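Local coordinates for protein 2,3-dimethylmalate lyase (Aspergillus niger, PDB 3FA4) that is a lyase of the phosphoenolpyruvate phosphomutase family, a TIM-barrel enzyme that holds a magnesium ion, at residues V132-Y137 with L176-D181; L29-A34 with E72-I77; C62-M67 with E102-S107; D162-H167 with G191-E196. All coordinates share one frame; numbering follows the deposited sequence.

The four contacts lie around a parallel barrel whose magnesium ion is bound by D86 and D88. Contacts 2 and 3 share helix 64-75: one uses its end, the other its start. They touch, S107 of contact 3 meeting E72 and N76 of contact 2, with E72 OE2 3.0 Å from S107 OG, a probable hydrogen bond. Contacts 1 and 4 lie on one side of the chain's centre, about 17 Å apart between centres, joined by the successive helices 164-167 and 169-181. Contact 2 lies on the opposite side, about 32 Å from contact 1 between centres. Contact 3 comes closest to the metal, the M67 side chain being about 6 Å from the magnesium ion.

Contact 1 (V132-Y137 with L176-D181); sequences VDTDTY and LRAARD
Y137 reaches across to A179 with the far end of its ring, CE2 and OH each 4.1 Å from A179 CB. The methyl meets the ring obliquely. With CG anti to the backbone N (chi1 173°), the ring extends from the first turn of its helix toward the other helix, and Y137 OH comes 4.4 Å from L176 CD2. L176 leaves its own backbone in the opposite sense, yet its branched end turns back enough to meet the phenol. Nearer the surface the meeting is of two methyl groups: T134 CG2 points at A178 CB across 4.1 Å. Small alanines suit this side of helix 169-181, since the long ring and the threonine methyl supply the bulk from the other helix.

Helices 134-151 and 169-181 belong to the outer layer of the TIM barrel, one preceding and one following strand 156-161. Both lean on that strand: Y137 and A179 touch A159, and L176 touches T161. The tyrosine also has a polar role, its OH making a weak hydrogen bond to R160 O, which gives the hydroxyl of this buried phenol a partner.

The start of helix 134-151 is fixed by D133 at the N-cap. D133 OD2 accepts from T136 N at 3.0 Å in a nearly straight bond (172°), although the donor stands 46° out of the carboxylate plane. D133 OD1 receives T136 OG1 at 2.9 Å on its syn lone pair, and these two bonds together restrain the rotation of the carboxylate.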
loop_
_atom_site.group_PDB
_atom_site.type_symbol
_atom_site.label_atom_id
_atom_site.label_comp_id
_atom_site.label_asym_id
_atom_site.label_seq_id
_atom_site.Cartn_x
_atom_site.Cartn_y
_atom_site.Cartn_z
ATOM N N VAL B 132 6.581 -20.861 -20.316
ATOM C CA VAL B 132 6.173 -22.020 -19.484
ATOM C C VAL B 132 5.355 -23.016 -20.345
ATOM O O VAL B 132 4.633 -22.592 -21.310
ATOM C CB VAL B 132 5.398 -21.460 -18.230
ATOM C CG1 VAL B 132 3.907 -21.569 -18.363
ATOM C CG2 VAL B 132 5.882 -22.100 -16.955
ATOM N N ASP B 133 5.470 -24.314 -20.055
ATOM C CA ASP B 133 4.768 -25.349 -20.844
ATOM C C ASP B 133 3.270 -25.028 -20.937
ATOM O O ASP B 133 2.779 -24.254 -20.135
ATOM C CB ASP B 133 4.951 -26.689 -20.194
ATOM C CG ASP B 133 4.438 -26.684 -18.799
ATOM O OD1 ASP B 133 5.069 -26.043 -17.902
ATOM O OD2 ASP B 133 3.360 -27.265 -18.617
ATOM N N THR B 134 2.564 -25.605 -21.920
ATOM C CA THR B 134 1.184 -25.243 -22.199
ATOM C C THR B 134 0.295 -25.624 -21.068
ATOM O O THR B 134 -0.644 -24.896 -20.779
ATOM C CB THR B 134 0.647 -25.867 -23.522
ATOM O OG1 THR B 134 1.442 -25.421 -24.641
ATOM C CG2 THR B 134 -0.769 -25.427 -23.792
ATOM N N ASP B 135 0.571 -26.772 -20.441
ATOM C CA ASP B 135 -0.191 -27.284 -19.270
ATOM C C ASP B 135 -0.262 -26.295 -18.137
ATOM O O ASP B 135 -1.346 -25.921 -17.671
ATOM C CB ASP B 135 0.434 -28.569 -18.744
ATOM C CG ASP B 135 -0.197 -29.836 -19.350
ATOM O OD1 ASP B 135 -0.930 -29.751 -20.383
ATOM O OD2 ASP B 135 0.022 -30.930 -18.779
ATOM N N THR B 136 0.909 -25.850 -17.696
ATOM C CA THR B 136 1.027 -24.800 -16.713
ATOM C C THR B 136 0.358 -23.497 -17.098
ATOM O O THR B 136 -0.180 -22.837 -16.215
ATOM C CB THR B 136 2.511 -24.545 -16.336
ATOM O OG1 THR B 136 3.106 -25.763 -15.815
ATOM C CG2 THR B 136 2.569 -23.462 -15.253
ATOM N N TYR B 137 0.409 -23.108 -18.371
ATOM C CA TYR B 137 -0.309 -21.928 -18.893
ATOM C C TYR B 137 -1.835 -22.032 -18.776
ATOM O O TYR B 137 -2.516 -21.085 -18.393
ATOM C CB TYR B 137 0.074 -21.726 -20.360
ATOM C CG TYR B 137 -0.700 -20.649 -21.126
ATOM C CD1 TYR B 137 -0.796 -19.347 -20.649
ATOM C CD2 TYR B 137 -1.252 -20.928 -22.356
ATOM C CE1 TYR B 137 -1.516 -18.372 -21.326
ATOM C CE2 TYR B 137 -1.947 -19.951 -23.077
ATOM C CZ TYR B 137 -2.087 -18.685 -22.556
ATOM O OH TYR B 137 -2.681 -17.734 -23.309
ATOM N N LEU B 176 -3.244 -20.669 -27.861
ATOM C CA LEU B 176 -4.534 -19.915 -27.845
ATOM C C LEU B 176 -5.754 -20.785 -27.734
ATOM O O LEU B 176 -6.580 -20.513 -26.898
ATOM C CB LEU B 176 -4.688 -18.924 -29.010
ATOM C CG LEU B 176 -3.754 -17.727 -28.810
ATOM C CD1 LEU B 176 -3.815 -16.821 -30.007
ATOM C CD2 LEU B 176 -4.027 -17.007 -27.456
ATOM N N ARG B 177 -5.860 -21.801 -28.596
ATOM C CA ARG B 177 -6.977 -22.768 -28.638
ATOM C C ARG B 177 -7.068 -23.562 -27.316
ATOM O O ARG B 177 -8.145 -23.760 -26.788
ATOM C CB ARG B 177 -6.752 -23.749 -29.783
ATOM C CG ARG B 177 -7.253 -23.272 -31.094
ATOM C CD ARG B 177 -7.007 -24.314 -32.184
ATOM N NE ARG B 177 -7.381 -23.805 -33.521
ATOM C CZ ARG B 177 -6.741 -24.089 -34.673
ATOM N NH1 ARG B 177 -5.639 -24.872 -34.728
ATOM N NH2 ARG B 177 -7.195 -23.554 -35.788
ATOM N N ALA B 178 -5.949 -23.975 -26.736
ATOM C CA ALA B 178 -6.023 -24.580 -25.420
ATOM C C ALA B 178 -6.683 -23.589 -24.429
ATOM O O ALA B 178 -7.505 -23.978 -23.635
ATOM C CB ALA B 178 -4.660 -25.006 -24.961
ATOM N N ALA B 179 -6.347 -22.309 -24.473
ATOM C CA ALA B 179 -6.902 -21.364 -23.496
ATOM C C ALA B 179 -8.368 -20.970 -23.817
ATOM O O ALA B 179 -9.138 -20.664 -22.929
ATOM C CB ALA B 179 -6.025 -20.157 -23.350
ATOM N N ARG B 180 -8.729 -20.981 -25.081
ATOM C CA ARG B 180 -10.125 -20.824 -25.472
ATOM C C ARG B 180 -10.964 -21.958 -24.920
ATOM O O ARG B 180 -12.061 -21.722 -24.430
ATOM C CB ARG B 180 -10.282 -20.793 -27.003
ATOM C CG ARG B 180 -11.735 -20.699 -27.465
ATOM C CD ARG B 180 -11.803 -20.887 -28.958
ATOM N NE ARG B 180 -13.151 -20.628 -29.458
ATOM C CZ ARG B 180 -13.515 -20.591 -30.760
ATOM N NH1 ARG B 180 -12.593 -20.806 -31.709
ATOM N NH2 ARG B 180 -14.805 -20.362 -31.112
ATOM N N ASP B 181 -10.465 -23.191 -25.047
ATOM C CA ASP B 181 -11.099 -24.392 -24.470
ATOM C C ASP B 181 -11.197 -24.410 -22.930
ATOM O O ASP B 181 -11.984 -25.172 -22.367
ATOM C CB ASP B 181 -10.413 -25.675 -24.991
ATOM C CG ASP B 181 -10.600 -25.862 -26.493
ATOM O OD1 ASP B 181 -10.993 -24.943 -27.247
ATOM O OD2 ASP B 181 -10.367 -26.973 -26.968
#

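Contact 2 (L29-A34 with E72-I77); sequences LSARVA and EMISNI
A31 and R32 both pack on I77, A31 through purely apolar contacts. A31 CB points at the end of helix 64-75, with I77 CD1 at 3.7 Å and I74 CG2 at 4.0 Å. An alanine suits this place because the backbones come close, 6.4 Å between A31 CA and I74 CA.

A second kind of packing sets a flat cation on a methyl. I77 CG2 sits 3.5 Å above one face of the R32 guanidinium, offset toward its rim and 3.6 Å from R32 NE. The bend at chi2 (-78°) brings the arginine over the isoleucine, while its NH2 continues to a hydrogen bond with G55 O of the second subunit.

Polar bonds secure the last turn of helix 64-75. N76 ND2 donates to E72 O at 3.0 Å, in the carbonyl plane and on a lone pair, the amide folding back to the carbonyl of E72. The carboxylate of E72 takes salt bridges from R68 of its own chain and from R68 and R106 of the third subunit.

Beneath the apolar patch, A31 and I74 both touch V25 of strand 20-25, the helix-to-strand packing of a TIM barrel's outer layer.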
loop_
_atom_site.group_PDB
_atom_site.type_symbol
_atom_site.label_atom_id
_atom_site.label_comp_id
_atom_site.label_asym_id
_atom_site.label_seq_id
_atom_site.Cartn_x
_atom_site.Cartn_y
_atom_site.Cartn_z
ATOM N N LEU B 29 -3.372 10.936 -14.740
ATOM C CA LEU B 29 -3.247 11.998 -15.728
ATOM C C LEU B 29 -3.493 11.611 -17.168
ATOM O O LEU B 29 -4.206 12.308 -17.878
ATOM C CB LEU B 29 -1.798 12.557 -15.674
ATOM C CG LEU B 29 -1.578 13.850 -14.925
ATOM C CD1 LEU B 29 -0.188 14.287 -15.118
ATOM C CD2 LEU B 29 -2.547 14.887 -15.486
ATOM N N SER B 30 -2.849 10.514 -17.608
ATOM C CA SER B 30 -3.022 9.959 -18.936
ATOM C C SER B 30 -4.425 9.452 -19.121
ATOM O O SER B 30 -4.976 9.610 -20.180
ATOM C CB SER B 30 -2.049 8.848 -19.196
ATOM O OG SER B 30 -1.894 8.042 -18.074
ATOM N N ALA B 31 -4.947 8.796 -18.079
ATOM C CA ALA B 31 -6.343 8.347 -17.999
ATOM C C ALA B 31 -7.346 9.489 -18.156
ATOM O O ALA B 31 -8.266 9.356 -18.951
ATOM C CB ALA B 31 -6.569 7.573 -16.741
ATOM N N ARG B 32 -7.140 10.627 -17.463
ATOM C CA ARG B 32 -7.988 11.820 -17.614
ATOM C C ARG B 32 -7.905 12.424 -18.991
ATOM O O ARG B 32 -8.957 12.770 -19.563
ATOM C CB ARG B 32 -7.627 12.945 -16.645
ATOM C CG ARG B 32 -7.794 12.621 -15.241
ATOM C CD ARG B 32 -9.224 12.709 -14.954
ATOM N NE ARG B 32 -9.457 12.576 -13.523
ATOM C CZ ARG B 32 -10.634 12.789 -12.937
ATOM N NH1 ARG B 32 -11.712 13.144 -13.643
ATOM N NH2 ARG B 32 -10.724 12.652 -11.636
ATOM N N VAL B 33 -6.679 12.617 -19.506
ATOM C CA VAL B 33 -6.478 13.102 -20.906
ATOM C C VAL B 33 -7.189 12.242 -21.988
ATOM O O VAL B 33 -7.923 12.747 -22.837
ATOM C CB VAL B 33 -5.006 13.289 -21.228
ATOM C CG1 VAL B 33 -4.829 13.791 -22.583
ATOM C CG2 VAL B 33 -4.307 14.258 -20.187
ATOM N N ALA B 34 -6.995 10.930 -21.930
ATOM C CA ALA B 34 -7.628 10.008 -22.870
ATOM C C ALA B 34 -9.162 10.032 -22.757
ATOM O O ALA B 34 -9.870 9.998 -23.781
ATOM C CB ALA B 34 -7.103 8.586 -22.613
ATOM N N GLU B 72 -7.373 -0.316 -10.301
ATOM C CA GLU B 72 -8.490 0.219 -9.581
ATOM C C GLU B 72 -8.644 1.725 -9.644
ATOM O O GLU B 72 -9.769 2.227 -9.672
ATOM C CB GLU B 72 -8.441 -0.147 -8.129
ATOM C CG GLU B 72 -9.724 0.290 -7.398
ATOM C CD GLU B 72 -9.867 -0.261 -5.982
ATOM O OE1 GLU B 72 -10.758 0.181 -5.245
ATOM O OE2 GLU B 72 -9.040 -1.084 -5.596
ATOM N N MET B 73 -7.540 2.453 -9.553
ATOM C CA MET B 73 -7.582 3.868 -9.717
ATOM C C MET B 73 -8.031 4.279 -11.133
ATOM O O MET B 73 -8.896 5.174 -11.273
ATOM C CB MET B 73 -6.221 4.449 -9.378
ATOM C CG MET B 73 -6.200 5.958 -9.333
ATOM S SD MET B 73 -5.738 6.684 -10.919
ATOM C CE MET B 73 -4.174 5.793 -11.309
ATOM N N ILE B 74 -7.475 3.657 -12.179
ATOM C CA ILE B 74 -7.884 4.011 -13.571
ATOM C C ILE B 74 -9.332 3.603 -13.895
ATOM O O ILE B 74 -10.067 4.356 -14.494
ATOM C CB ILE B 74 -6.820 3.445 -14.601
ATOM C CG1 ILE B 74 -5.427 4.074 -14.289
ATOM C CG2 ILE B 74 -7.253 3.676 -16.048
ATOM C CD1 ILE B 74 -4.126 3.343 -14.916
ATOM N N SER B 75 -9.759 2.411 -13.475
ATOM C CA SER B 75 -11.129 1.997 -13.594
ATOM C C SER B 75 -12.141 2.921 -12.940
ATOM O O SER B 75 -13.281 2.965 -13.374
ATOM C CB SER B 75 -11.317 0.620 -12.977
ATOM O OG SER B 75 -10.443 -0.338 -13.546
ATOM N N ASN B 76 -11.755 3.655 -11.898
ATOM C CA ASN B 76 -12.730 4.402 -11.160
ATOM C C ASN B 76 -12.712 5.875 -11.386
ATOM O O ASN B 76 -13.431 6.570 -10.748
ATOM C CB ASN B 76 -12.700 4.014 -9.694
ATOM C CG ASN B 76 -13.419 2.690 -9.442
ATOM O OD1 ASN B 76 -14.629 2.613 -9.508
ATOM N ND2 ASN B 76 -12.660 1.645 -9.224
ATOM N N ILE B 77 -11.858 6.351 -12.271
ATOM C CA ILE B 77 -11.947 7.684 -12.874
ATOM C C ILE B 77 -13.293 7.930 -13.578
ATOM O O ILE B 77 -14.005 8.897 -13.238
ATOM C CB ILE B 77 -10.699 8.021 -13.781
ATOM C CG1 ILE B 77 -9.523 8.174 -12.849
ATOM C CG2 ILE B 77 -10.887 9.436 -14.454
ATOM C CD1 ILE B 77 -8.170 8.141 -13.480
#

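Contact 3 (C62-M67 with E102-S107); sequences CTLNDM and EQYSRS
Y104 and M67 form the close-packed, buried part: Y104 OH comes 3.9 Å from M67 CB, beside the backbone of helix 64-75. L64 fills in next to them, its CD1 4.3 Å from Y104 CE1 and oblique to the ring. A leucine suits this spot, because its two branches serve two neighbours at once.

The other branch faces the more solvent-exposed side, where Q103 is only partly buried. There L64 CD2 lies 4.0 Å from Q103 OE1, and the two side chains cross at a slant. Q103 points toward L64, and its chain, extended beyond CG, carries the amide out to the leucine's branched end; OE1 also takes a weak hydrogen bond from R68 NH1.

Behind this patch, helix 64-75 begins with a capping box. T63 N donates to D66 OD2 at 2.9 Å, and D66 N returns a weak bond to T63 OG1 at 3.3 Å. N65 of the fourth subunit bonds T63 and D66, joining the cap to the assembly.

Across the segments the attraction is dispersive, and the polar end of Y104 is spent on a bond to D86 O. Y104 thus holds the backbone carbonyl of D86, a magnesium ligand, and probably helps to position it from the second shell.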
loop_
_atom_site.group_PDB
_atom_site.type_symbol
_atom_site.label_atom_id
_atom_site.label_comp_id
_atom_site.label_asym_id
_atom_site.label_seq_id
_atom_site.Cartn_x
_atom_site.Cartn_y
_atom_site.Cartn_z
ATOM N N CYS B 62 6.682 -4.861 -10.844
ATOM C CA CYS B 62 5.423 -4.601 -10.212
ATOM C C CYS B 62 4.884 -5.900 -9.583
ATOM O O CYS B 62 4.851 -6.973 -10.244
ATOM C CB CYS B 62 4.420 -4.048 -11.214
ATOM S SG CYS B 62 5.017 -2.639 -12.240
ATOM N N THR B 63 4.493 -5.788 -8.307
ATOM C CA THR B 63 3.736 -6.842 -7.592
ATOM C C THR B 63 2.212 -6.813 -7.925
ATOM O O THR B 63 1.727 -5.941 -8.639
ATOM C CB THR B 63 3.915 -6.721 -6.120
ATOM O OG1 THR B 63 3.314 -5.487 -5.723
ATOM C CG2 THR B 63 5.462 -6.703 -5.691
ATOM N N LEU B 64 1.454 -7.758 -7.374
ATOM C CA LEU B 64 -0.024 -7.671 -7.436
ATOM C C LEU B 64 -0.521 -6.304 -6.857
ATOM O O LEU B 64 -1.355 -5.635 -7.478
ATOM C CB LEU B 64 -0.678 -8.847 -6.681
ATOM C CG LEU B 64 -2.216 -8.867 -6.599
ATOM C CD1 LEU B 64 -2.956 -8.648 -8.043
ATOM C CD2 LEU B 64 -2.596 -10.130 -5.884
ATOM N N ASN B 65 -0.021 -5.964 -5.659
ATOM C CA ASN B 65 -0.319 -4.725 -4.976
ATOM C C ASN B 65 -0.188 -3.483 -5.898
ATOM O O ASN B 65 -1.128 -2.721 -6.052
ATOM C CB ASN B 65 0.629 -4.570 -3.800
ATOM C CG ASN B 65 0.517 -5.700 -2.784
ATOM O OD1 ASN B 65 0.655 -6.861 -3.122
ATOM N ND2 ASN B 65 0.354 -5.351 -1.531
ATOM N N ASP B 66 0.990 -3.273 -6.488
ATOM C CA ASP B 66 1.151 -2.144 -7.427
ATOM C C ASP B 66 0.104 -2.061 -8.527
ATOM O O ASP B 66 -0.452 -0.997 -8.799
ATOM C CB ASP B 66 2.491 -2.191 -8.109
ATOM C CG ASP B 66 3.649 -2.348 -7.138
ATOM O OD1 ASP B 66 3.606 -1.921 -5.957
ATOM O OD2 ASP B 66 4.613 -2.967 -7.567
ATOM N N MET B 67 -0.072 -3.198 -9.194
ATOM C CA MET B 67 -0.728 -3.335 -10.429
ATOM C C MET B 67 -2.212 -3.192 -10.233
ATOM O O MET B 67 -2.853 -2.485 -10.968
ATOM C CB MET B 67 -0.325 -4.718 -10.974
ATOM C CG MET B 67 1.027 -4.656 -11.701
ATOM S SD MET B 67 0.921 -3.922 -13.394
ATOM C CE MET B 67 2.508 -3.175 -13.447
ATOM N N GLU B 102 -10.021 -11.927 -8.348
ATOM C CA GLU B 102 -10.973 -11.446 -7.350
ATOM C C GLU B 102 -10.789 -9.933 -7.006
ATOM O O GLU B 102 -11.786 -9.173 -6.952
ATOM C CB GLU B 102 -10.865 -12.307 -6.064
ATOM C CG GLU B 102 -11.314 -13.700 -6.224
ATOM C CD GLU B 102 -10.631 -14.691 -5.276
ATOM O OE1 GLU B 102 -9.805 -14.312 -4.384
ATOM O OE2 GLU B 102 -10.937 -15.895 -5.425
ATOM N N GLN B 103 -9.538 -9.555 -6.714
ATOM C CA GLN B 103 -9.098 -8.190 -6.513
ATOM C C GLN B 103 -9.291 -7.253 -7.720
ATOM O O GLN B 103 -9.805 -6.163 -7.561
ATOM C CB GLN B 103 -7.635 -8.195 -6.094
ATOM C CG GLN B 103 -7.447 -8.714 -4.722
ATOM C CD GLN B 103 -6.090 -8.507 -4.219
ATOM O OE1 GLN B 103 -5.438 -7.552 -4.626
ATOM N NE2 GLN B 103 -5.638 -9.361 -3.281
ATOM N N TYR B 104 -8.874 -7.642 -8.913
ATOM C CA TYR B 104 -9.261 -6.910 -10.143
ATOM C C TYR B 104 -10.771 -6.767 -10.314
ATOM O O TYR B 104 -11.249 -5.707 -10.676
ATOM C CB TYR B 104 -8.683 -7.599 -11.395
ATOM C CG TYR B 104 -7.249 -7.182 -11.798
ATOM C CD1 TYR B 104 -6.267 -6.999 -10.855
ATOM C CD2 TYR B 104 -6.898 -7.008 -13.167
ATOM C CE1 TYR B 104 -4.950 -6.647 -11.238
ATOM C CE2 TYR B 104 -5.600 -6.649 -13.554
ATOM C CZ TYR B 104 -4.655 -6.473 -12.569
ATOM O OH TYR B 104 -3.411 -6.121 -12.921
ATOM N N SER B 105 -11.532 -7.824 -10.074
ATOM C CA SER B 105 -12.979 -7.748 -10.167
ATOM C C SER B 105 -13.592 -6.750 -9.201
ATOM O O SER B 105 -14.292 -5.854 -9.649
ATOM C CB SER B 105 -13.583 -9.124 -9.935
ATOM O OG SER B 105 -12.962 -9.997 -10.852
ATOM N N ARG B 106 -13.354 -6.925 -7.884
ATOM C CA ARG B 106 -13.749 -5.934 -6.839
ATOM C C ARG B 106 -13.360 -4.496 -7.136
ATOM O O ARG B 106 -14.085 -3.606 -6.803
ATOM C CB ARG B 106 -13.196 -6.327 -5.451
ATOM C CG ARG B 106 -13.832 -7.571 -4.916
ATOM C CD ARG B 106 -13.589 -7.769 -3.393
ATOM N NE ARG B 106 -12.174 -7.730 -3.025
ATOM C CZ ARG B 106 -11.442 -8.826 -2.914
ATOM N NH1 ARG B 106 -12.010 -10.016 -3.159
ATOM N NH2 ARG B 106 -10.159 -8.748 -2.540
ATOM N N SER B 107 -12.176 -4.273 -7.715
ATOM C CA SER B 107 -11.692 -2.970 -8.198
ATOM C C SER B 107 -12.415 -2.344 -9.390
ATOM O O SER B 107 -12.284 -1.182 -9.641
ATOM C CB SER B 107 -10.266 -3.105 -8.619
ATOM O OG SER B 107 -9.435 -3.386 -7.514
#

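Contact 4 (D162-H167 with G191-E196); sequences DSLQTH and GITSRE
L164, on helix 164-167, carries this contact and is aimed at the loop G191-T193. L164 CB heads toward the loop but is still 5.0 Å from G191 O. At L164 CG, anti to the backbone N (chi1 -171°), the distance to G191 O has closed to 4.5 Å. The chain then forks. L164 CD2 does the touching: it lies 3.2 Å from G191 O, a snug fit for a methyl against a carbonyl oxygen, and 4.0 Å from I192 CA. On the outer side L164 CD2 also meets T193 CG2 at 4.2 Å, where the exposed threonine offers a methyl to the leucine. CD1 takes the other direction, away from the carbonyl.

Both segments follow neighbouring parallel strands of the TIM barrel, 156-161 and 186-189, at their C-terminal ends, the end that carries the active site in this fold. L164 is thus a bridge between two successive strand-to-helix connections, and it also packs on Y169, S172 and M197.

G191 has a left-handed backbone (phi 71°, psi 38°), which glycine adopts easily, and the turn presents its carbonyl to the leucine. I192 points the opposite way, onto M197 and A198. S194, at the N-cap of helix 195-204, bonds M197 N through its OG.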
loop_
_atom_site.group_PDB
_atom_site.type_symbol
_atom_site.label_atom_id
_atom_site.label_comp_id
_atom_site.label_asym_id
_atom_site.label_seq_id
_atom_site.Cartn_x
_atom_site.Cartn_y
_atom_site.Cartn_z
ATOM N N ASP B 162 2.957 -15.323 -25.695
ATOM C CA ASP B 162 4.199 -14.697 -26.096
ATOM C C ASP B 162 5.063 -15.673 -26.848
ATOM O O ASP B 162 6.270 -15.435 -26.973
ATOM C CB ASP B 162 4.927 -14.120 -24.886
ATOM C CG ASP B 162 4.209 -12.918 -24.321
ATOM O OD1 ASP B 162 4.399 -11.787 -24.803
ATOM O OD2 ASP B 162 3.405 -13.108 -23.428
ATOM N N SER B 163 4.452 -16.758 -27.352
ATOM C CA SER B 163 5.230 -17.873 -27.984
ATOM C C SER B 163 5.616 -17.711 -29.434
ATOM O O SER B 163 6.394 -18.505 -29.903
ATOM C CB SER B 163 4.530 -19.206 -27.825
ATOM O OG SER B 163 3.312 -19.184 -28.515
ATOM N N LEU B 164 5.113 -16.690 -30.136
ATOM C CA LEU B 164 5.388 -16.555 -31.595
ATOM C C LEU B 164 6.870 -16.617 -32.018
ATOM O O LEU B 164 7.308 -17.512 -32.720
ATOM C CB LEU B 164 4.711 -15.292 -32.168
ATOM C CG LEU B 164 4.667 -15.039 -33.666
ATOM C CD1 LEU B 164 3.959 -16.153 -34.413
ATOM C CD2 LEU B 164 3.956 -13.733 -33.951
ATOM N N GLN B 165 7.638 -15.611 -31.665
ATOM C CA GLN B 165 9.087 -15.623 -31.976
ATOM C C GLN B 165 9.826 -16.896 -31.519
ATOM O O GLN B 165 10.705 -17.385 -32.241
ATOM C CB GLN B 165 9.752 -14.404 -31.334
ATOM C CG GLN B 165 9.430 -14.267 -29.830
ATOM C CD GLN B 165 10.610 -13.643 -29.150
ATOM O OE1 GLN B 165 11.186 -12.677 -29.703
ATOM N NE2 GLN B 165 11.058 -14.217 -28.012
ATOM N N THR B 166 9.417 -17.436 -30.362
ATOM C CA THR B 166 10.048 -18.546 -29.657
ATOM C C THR B 166 9.736 -19.839 -30.440
ATOM O O THR B 166 10.661 -20.507 -30.958
ATOM C CB THR B 166 9.448 -18.673 -28.155
ATOM O OG1 THR B 166 8.945 -17.386 -27.644
ATOM C CG2 THR B 166 10.454 -19.211 -27.219
ATOM N N HIS B 167 8.442 -20.189 -30.528
ATOM C CA HIS B 167 7.998 -21.497 -31.028
ATOM C C HIS B 167 7.178 -21.412 -32.354
ATOM O O HIS B 167 6.787 -22.449 -32.916
ATOM C CB HIS B 167 7.182 -22.343 -30.008
ATOM C CG HIS B 167 7.631 -22.284 -28.577
ATOM N ND1 HIS B 167 8.883 -22.671 -28.160
ATOM C CD2 HIS B 167 6.955 -21.952 -27.449
ATOM C CE1 HIS B 167 8.984 -22.531 -26.845
ATOM N NE2 HIS B 167 7.821 -22.114 -26.387
ATOM N N GLY B 191 2.752 -9.680 -30.910
ATOM C CA GLY B 191 3.748 -9.481 -31.955
ATOM C C GLY B 191 3.500 -10.108 -33.304
ATOM O O GLY B 191 4.436 -10.579 -33.950
ATOM N N ILE B 192 2.228 -10.101 -33.730
ATOM C CA ILE B 192 1.907 -10.523 -35.076
ATOM C C ILE B 192 2.881 -9.836 -36.037
ATOM O O ILE B 192 3.072 -8.636 -35.939
ATOM C CB ILE B 192 0.449 -10.195 -35.393
ATOM C CG1 ILE B 192 -0.458 -11.108 -34.575
ATOM C CG2 ILE B 192 0.187 -10.318 -36.929
ATOM C CD1 ILE B 192 -1.660 -10.408 -34.126
ATOM N N THR B 193 3.521 -10.592 -36.939
ATOM C CA THR B 193 4.571 -10.044 -37.828
ATOM C C THR B 193 4.211 -9.478 -39.217
ATOM O O THR B 193 5.061 -8.872 -39.868
ATOM C CB THR B 193 5.712 -11.029 -38.003
ATOM O OG1 THR B 193 5.249 -12.184 -38.688
ATOM C CG2 THR B 193 6.257 -11.437 -36.634
ATOM N N SER B 194 2.999 -9.707 -39.693
ATOM C CA SER B 194 2.521 -9.137 -40.950
ATOM C C SER B 194 0.995 -8.976 -40.909
ATOM O O SER B 194 0.327 -9.530 -40.039
ATOM C CB SER B 194 2.813 -10.075 -42.111
ATOM O OG SER B 194 1.974 -11.195 -41.992
ATOM N N ARG B 195 0.440 -8.235 -41.883
ATOM C CA ARG B 195 -1.004 -8.166 -42.082
ATOM C C ARG B 195 -1.541 -9.514 -42.507
ATOM O O ARG B 195 -2.686 -9.850 -42.263
ATOM C CB ARG B 195 -1.338 -7.133 -43.144
ATOM C CG ARG B 195 -1.080 -5.708 -42.734
ATOM C CD ARG B 195 -1.551 -4.725 -43.851
ATOM N NE ARG B 195 -0.644 -3.608 -43.701
ATOM C CZ ARG B 195 -0.926 -2.454 -43.120
ATOM N NH1 ARG B 195 -2.151 -2.144 -42.752
ATOM N NH2 ARG B 195 0.030 -1.562 -42.987
ATOM N N GLU B 196 -0.681 -10.296 -43.136
ATOM C CA GLU B 196 -1.058 -11.610 -43.599
ATOM C C GLU B 196 -1.256 -12.558 -42.428
ATOM O O GLU B 196 -2.234 -13.287 -42.391
ATOM C CB GLU B 196 -0.033 -12.137 -44.606
ATOM C CG GLU B 196 -0.406 -13.497 -45.206
ATOM C CD GLU B 196 0.640 -13.990 -46.183
ATOM O OE1 GLU B 196 1.861 -14.058 -45.809
ATOM O OE2 GLU B 196 0.251 -14.300 -47.322
#